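Local structure of envelope glycoprotein (Bourbon virus, 5ZKX) at residues D286-N289 / V290-S293; E415-V418 / S419-D422. The protein probably fuses the viral envelope with a host membrane during entry, as a trimeric class III fusion glycoprotein related to baculovirus gp64. All blocks are in the same frame, centred on the assembly; numbering follows the deposited sequence.

Contact 1 is about two turns of the long helix 284-329 and is buried in the trimer. Contact 2 is a turn in the loop leading into helix 422-437 and is only partly buried. Within one chain their centres lie 23 Å apart and they do not touch. Across subunits they do meet: Asp286 OD2 accepts the backbone N-H groups of Glu415 and Gly416 of another copy. Helical backbone bonds dominate contact 1, and its aliphatic side chains pack against neighbouring subunits. Contact 2 has one good and one weak backbone bond, and acidic side chains lie against two valines. Arg153 and Lys278 of the same chain, outside both segments, pair weakly and at long range with its glutamates.

Contact 1 (D286-N289 / V290-S293); sequences DVNN and VIHS
Asn288 and Ile291 lie side by side and point the same way. The amide oxygen OD1 of Asn288 rests 3.6 Å from the methyl CD1 of Ile291. Ile291 has CG1 beside its own backbone N (chi1 -75°), which brings CG1 to 3.3 Å from Val287 O. That oxygen also accepts the N-H of Ile291. The His292 ring stands oblique to the carbonyl of Asn288, with CD2 in close contact, 3.0 Å from Asn288 O. The same oxygen takes the N-H of His292, at 3.0 Å from His292 N. One step along, Ser293 N bonds to Asn289 O at 2.8 Å. Ser293 OG sits between its own backbone N and carbonyl carbon (chi1 72°) and donates to Val290 O, 2.7 Å away. Asn289 points away from these turns toward the second subunit, which holds its amide at both ends: OD1 by Phe242 N and ND2 by Asp240 O. Val290 packs on Ile291 of the third subunit, while Val287 and Ile291 meet its Val414. The helix is thus gripped by both neighbouring subunits. These are regular alpha-helical turns with i to i+4 bonds, consistent with the central trimeric helical bundle of a class III postfusion glycoprotein.

Contact 2 (E415-V418 / S419-D422); sequences EGVV and SDED
Val417 and Val418 meet Asp420 and Glu421 round a tight turn. Before them, Glu415 is exposed, and its OE1 makes weak, long ion pairs with Lys278 and Arg153. Gly416 has a positive phi, where a beta carbon would press on the carbonyl oxygen of Glu415. The N-H groups of both residues bond to Asp286 OD2 of the third subunit. Val417 places its methyl CG2 between its own backbone N and carbonyl carbon, where it meets the side chains of Ser419 and Asp420. CG2 lies 3.3 Å from Asp420 OD2 and 3.5 Å from Ser419 OG. The carboxylate of Asp420 passes across this methyl at a slant. OD2 also takes a weak hydrogen bond from Ala281 N of the third subunit. On the backbone, Asp420 N gives a weak bond to Val417 O, at 3.3 Å. Val418 starts a type I beta turn that ends at Glu421. Glu421 N donates to Val418 O at 2.9 Å, and the N-H points nearly straight at the oxygen (163°). The nitrogen sits 54° out of the carbonyl plane, not on a lone pair. Glu421 has CG beside its backbone N (chi1 -67°), and from there its extended chain runs back past this carbonyl. Its CG is 3.2 Å from Val418 O, and its OE2 ends 3.6 Å from Val418 CG2. Glu421 is also the N-cap residue of helix 422-437. Thr425 OG1 of that helix bonds to the carbonyls of Ser419 and Glu421. Glu415 OE1 and Glu421 OE2 stay 6.8 Å apart. Arg153 pairs weakly with both, and its positive charge may ease their repulsion. The turn itself is set by backbone bonds, and these long ion pairs tether the acidic ends only loosely.

Contact 1 (D286-N289 / V290-S293)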
# COMPACT_ATOMS: atom_id res chain seq x y z
N ASP A 286 5.36 -0.30 4.63
CA ASP A 286 4.46 -1.42 4.87
C ASP A 286 4.45 -2.38 3.68
O ASP A 286 4.55 -3.60 3.85
CB ASP A 286 3.04 -0.91 5.16
CG ASP A 286 2.96 -0.13 6.45
OD1 ASP A 286 3.95 -0.14 7.21
OD2 ASP A 286 1.91 0.50 6.70
N VAL A 287 4.34 -1.83 2.47
CA VAL A 287 4.29 -2.66 1.28
C VAL A 287 5.63 -3.36 1.07
O VAL A 287 5.68 -4.53 0.66
CB VAL A 287 3.89 -1.82 0.06
CG1 VAL A 287 3.96 -2.63 -1.22
CG2 VAL A 287 2.48 -1.28 0.25
N ASN A 288 6.74 -2.67 1.35
CA ASN A 288 8.05 -3.31 1.27
C ASN A 288 8.19 -4.42 2.31
O ASN A 288 8.94 -5.38 2.08
CB ASN A 288 9.15 -2.27 1.43
CG ASN A 288 9.54 -1.62 0.11
OD1 ASN A 288 9.20 -2.11 -0.96
ND2 ASN A 288 10.25 -0.50 0.19
N ASN A 289 7.50 -4.30 3.44
CA ASN A 289 7.49 -5.39 4.43
C ASN A 289 6.74 -6.60 3.90
O ASN A 289 7.19 -7.74 4.07
CB ASN A 289 6.87 -4.89 5.73
CG ASN A 289 7.25 -5.74 6.93
OD1 ASN A 289 8.42 -6.06 7.14
ND2 ASN A 289 6.26 -6.11 7.73
N VAL A 290 5.59 -6.39 3.25
CA VAL A 290 4.87 -7.48 2.61
C VAL A 290 5.74 -8.13 1.54
O VAL A 290 5.72 -9.35 1.36
CB VAL A 290 3.54 -6.98 2.04
CG1 VAL A 290 2.91 -8.02 1.12
CG2 VAL A 290 2.58 -6.62 3.17
N ILE A 291 6.52 -7.32 0.82
CA ILE A 291 7.44 -7.85 -0.17
C ILE A 291 8.46 -8.76 0.49
O ILE A 291 8.75 -9.86 -0.00
CB ILE A 291 8.12 -6.70 -0.94
CG1 ILE A 291 7.14 -6.07 -1.93
CG2 ILE A 291 9.38 -7.18 -1.64
CD1 ILE A 291 7.72 -4.92 -2.70
N HIS A 292 9.02 -8.31 1.61
CA HIS A 292 10.03 -9.11 2.31
C HIS A 292 9.42 -10.38 2.89
O HIS A 292 10.07 -11.43 2.91
CB HIS A 292 10.68 -8.28 3.41
CG HIS A 292 11.73 -7.34 2.91
ND1 HIS A 292 12.91 -7.78 2.35
CD2 HIS A 292 11.78 -5.99 2.87
CE1 HIS A 292 13.65 -6.74 2.00
NE2 HIS A 292 12.98 -5.64 2.31
N SER A 293 8.18 -10.30 3.38
CA SER A 293 7.50 -11.50 3.84
C SER A 293 7.24 -12.47 2.70
O SER A 293 7.24 -13.69 2.91
CB SER A 293 6.20 -11.13 4.55
OG SER A 293 5.21 -10.69 3.63

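Contact 2 (E415-V418 / S419-D422)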
# COMPACT_ATOMS: atom_id res chain seq x y z
N GLU A 415 -8.78 -0.56 -3.50
CA GLU A 415 -9.73 0.52 -3.73
C GLU A 415 -9.24 1.90 -3.31
O GLU A 415 -9.81 2.89 -3.78
CB GLU A 415 -11.05 0.23 -3.00
CG GLU A 415 -11.97 -0.74 -3.72
CD GLU A 415 -13.38 -0.74 -3.17
OE1 GLU A 415 -13.58 -0.26 -2.03
OE2 GLU A 415 -14.30 -1.21 -3.87
N GLY A 416 -8.23 2.00 -2.46
CA GLY A 416 -7.73 3.30 -2.05
C GLY A 416 -8.38 3.81 -0.78
O GLY A 416 -9.04 3.08 -0.04
N VAL A 417 -8.19 5.11 -0.54
CA VAL A 417 -8.65 5.74 0.69
C VAL A 417 -9.90 6.58 0.41
O VAL A 417 -10.22 6.90 -0.74
CB VAL A 417 -7.55 6.60 1.35
CG1 VAL A 417 -6.33 5.74 1.66
CG2 VAL A 417 -7.17 7.77 0.46
N VAL A 418 -10.60 6.95 1.48
CA VAL A 418 -11.87 7.67 1.35
C VAL A 418 -11.66 9.08 0.82
O VAL A 418 -12.41 9.56 -0.04
CB VAL A 418 -12.62 7.68 2.70
CG1 VAL A 418 -13.65 8.80 2.74
CG2 VAL A 418 -13.29 6.33 2.95
N SER A 419 -10.63 9.78 1.32
CA SER A 419 -10.39 11.15 0.89
C SER A 419 -10.14 11.24 -0.61
O SER A 419 -10.39 12.28 -1.23
CB SER A 419 -9.22 11.75 1.67
OG SER A 419 -8.12 10.87 1.71
N ASP A 420 -9.65 10.16 -1.22
CA ASP A 420 -9.39 10.15 -2.66
C ASP A 420 -10.65 9.95 -3.49
O ASP A 420 -10.57 10.02 -4.72
CB ASP A 420 -8.39 9.05 -3.00
CG ASP A 420 -6.96 9.45 -2.71
OD1 ASP A 420 -6.68 10.66 -2.64
OD2 ASP A 420 -6.12 8.54 -2.56
N GLU A 421 -11.80 9.70 -2.86
CA GLU A 421 -13.03 9.51 -3.62
C GLU A 421 -13.43 10.80 -4.32
O GLU A 421 -13.13 11.90 -3.86
CB GLU A 421 -14.15 9.04 -2.70
CG GLU A 421 -13.92 7.64 -2.15
CD GLU A 421 -14.96 7.23 -1.14
OE1 GLU A 421 -16.04 7.87 -1.09
OE2 GLU A 421 -14.72 6.26 -0.39
N ASP A 422 -14.11 10.65 -5.46
CA ASP A 422 -14.39 11.79 -6.32
C ASP A 422 -15.21 12.85 -5.60
O ASP A 422 -14.96 14.05 -5.75
CB ASP A 422 -15.12 11.33 -7.58
CG ASP A 422 -14.17 10.87 -8.66
OD1 ASP A 422 -12.94 10.89 -8.43
OD2 ASP A 422 -14.65 10.50 -9.76